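Side-chain contact in cellulosomal scaffoldin adaptor protein B (Acetivibrio cellulolyticus, PDB 3FNK), which serves as a cellulosomal adaptor scaffoldin, represented here by its second type II cohesin, a dockerin-binding module: residues H89-E93 with G94-L98. Residues are numbered along the deposited sequence; the frame is centred on the assembly and turned at random.
Sequences HKISE and GILNL. With EDO (1,2-ethanediol), chain D.
H89 lays its imidazole against the first residues of strand 95-102, where ND1 takes the N-H of N97, a bond from side chain to strand backbone. ND1 accepts this hydrogen bond from N97 N at 3.1 Å, the donor lying near the ring plane at the edge, 11° out of it. With chi1 at -43°, CG sits beside the backbone N and anti to the carbonyl carbon, and this brings one ring face over L96, whose CD2 makes a CH-pi contact 3.9 Å from the ring centroid. The methyl CD2 of L98 meets the ring edge at CE1. NE2 is hydrogen-bonded to S68 O, so both ring nitrogens of this buried side chain have partners and the rotation of the ring is fixed.

I95 pairs with K90 in an antiparallel, hydrogen-bonded bridge: K90 N donates to I95 O almost straight (2.7 Å, 175°), and I95 N returns a bond to K90 O. E93 N also donates to K90 O, from the opposite face of the carbonyl plane. Opposite K90 the chain spends two residues, G94 and I95, a G1 beta bulge; G94 takes the left-handed backbone shape (phi 71°), and its N donates to I91 O from above the carbonyl plane. The side chains of I95 and E93 run side by side, I95 CD1 lying 3.4 Å from E93 OE1.

The turn thus closes the hairpin between strands 83-87 and 95-102. Strand 39-47 flanks the latter on its other edge, where L96 and L98 pair with I46 and V44, while the side chains of L96 and L98 pack on V123 of strand 118-127.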
loop_
_atom_site.group_PDB
_atom_site.type_symbol
_atom_site.label_atom_id
_atom_site.label_comp_id
_atom_site.label_asym_id
_atom_site.label_seq_id
_atom_site.Cartn_x
_atom_site.Cartn_y
_atom_site.Cartn_z
ATOM N N HIS A 89 -11.253 5.305 4.348
ATOM C CA HIS A 89 -11.525 3.889 4.618
ATOM C C HIS A 89 -12.984 3.571 4.907
ATOM O O HIS A 89 -13.820 4.473 5.092
ATOM C CB HIS A 89 -10.652 3.447 5.779
ATOM C CG HIS A 89 -9.247 3.956 5.683
ATOM N ND1 HIS A 89 -8.536 3.941 4.497
ATOM C CD2 HIS A 89 -8.422 4.497 6.614
ATOM C CE1 HIS A 89 -7.331 4.442 4.713
ATOM N NE2 HIS A 89 -7.235 4.785 5.982
ATOM N N LYS A 90 -13.280 2.277 4.924
ATOM C CA LYS A 90 -14.581 1.767 5.332
ATOM C C LYS A 90 -14.280 0.567 6.210
ATOM O O LYS A 90 -14.402 -0.588 5.773
ATOM C CB LYS A 90 -15.387 1.362 4.099
ATOM C CG LYS A 90 -16.576 2.212 3.781
ATOM C CD LYS A 90 -17.786 1.646 4.504
ATOM C CE LYS A 90 -19.033 1.769 3.654
ATOM N NZ LYS A 90 -20.227 1.319 4.449
ATOM N N ILE A 91 -13.857 0.851 7.434
ATOM C CA ILE A 91 -13.265 -0.136 8.334
ATOM C C ILE A 91 -14.222 -1.284 8.673
ATOM O O ILE A 91 -13.792 -2.405 8.936
ATOM C CB ILE A 91 -12.787 0.559 9.624
ATOM C CG1 ILE A 91 -11.655 1.513 9.292
ATOM C CG2 ILE A 91 -12.331 -0.437 10.657
ATOM C CD1 ILE A 91 -10.293 1.004 9.646
ATOM N N SER A 92 -15.513 -0.996 8.639
ATOM C CA SER A 92 -16.516 -1.960 9.020
ATOM C C SER A 92 -16.736 -2.940 7.883
ATOM O O SER A 92 -17.198 -4.049 8.120
ATOM C CB SER A 92 -17.830 -1.269 9.381
ATOM O OG SER A 92 -18.439 -0.698 8.230
ATOM N N GLU A 93 -16.424 -2.522 6.656
ATOM C CA GLU A 93 -16.382 -3.435 5.521
ATOM C C GLU A 93 -14.993 -4.067 5.275
ATOM O O GLU A 93 -14.836 -4.886 4.378
ATOM C CB GLU A 93 -16.853 -2.744 4.259
ATOM C CG GLU A 93 -18.289 -2.326 4.254
ATOM C CD GLU A 93 -18.696 -1.804 2.892
ATOM O OE1 GLU A 93 -17.914 -1.046 2.279
ATOM O OE2 GLU A 93 -19.797 -2.159 2.408
ATOM N N GLY A 94 -13.982 -3.716 6.056
ATOM C CA GLY A 94 -12.632 -4.186 5.749
ATOM C C GLY A 94 -12.007 -3.541 4.496
ATOM O O GLY A 94 -11.318 -4.211 3.732
ATOM N N ILE A 95 -12.209 -2.230 4.309
ATOM C CA ILE A 95 -11.703 -1.527 3.122
ATOM C C ILE A 95 -10.833 -0.342 3.530
ATOM O O ILE A 95 -11.276 0.531 4.260
ATOM C CB ILE A 95 -12.847 -1.068 2.159
ATOM C CG1 ILE A 95 -13.499 -2.260 1.471
ATOM C CG2 ILE A 95 -12.298 -0.199 1.033
ATOM C CD1 ILE A 95 -14.894 -2.010 1.073
ATOM N N LEU A 96 -9.593 -0.346 3.064
ATOM C CA LEU A 96 -8.705 0.790 3.176
ATOM C C LEU A 96 -8.419 1.350 1.798
ATOM O O LEU A 96 -8.199 0.590 0.855
ATOM C CB LEU A 96 -7.364 0.403 3.811
ATOM C CG LEU A 96 -7.306 -0.298 5.176
ATOM C CD1 LEU A 96 -5.863 -0.474 5.626
ATOM C CD2 LEU A 96 -8.072 0.492 6.213
ATOM N N ASN A 97 -8.404 2.680 1.704
ATOM C CA ASN A 97 -8.018 3.375 0.503
ATOM C C ASN A 97 -7.064 4.525 0.890
ATOM O O ASN A 97 -7.441 5.455 1.652
ATOM C CB ASN A 97 -9.254 3.824 -0.279
ATOM C CG ASN A 97 -8.924 4.225 -1.688
ATOM O OD1 ASN A 97 -8.358 5.295 -1.911
ATOM N ND2 ASN A 97 -9.264 3.376 -2.657
ATOM N N LEU A 98 -5.831 4.425 0.375
ATOM C CA LEU A 98 -4.721 5.266 0.746
ATOM C C LEU A 98 -4.125 5.881 -0.513
ATOM O O LEU A 98 -3.948 5.195 -1.542
ATOM C CB LEU A 98 -3.598 4.427 1.350
ATOM C CG LEU A 98 -3.901 3.239 2.268
ATOM C CD1 LEU A 98 -2.638 2.428 2.475
ATOM C CD2 LEU A 98 -4.385 3.764 3.606
HETATM C C1 EDO D . -7.585 8.824 -0.647
HETATM O O1 EDO D . -7.182 7.470 -0.897
HETATM C C2 EDO D . -8.981 9.001 -1.192
HETATM O O2 EDO D . -8.915 9.250 -2.588
#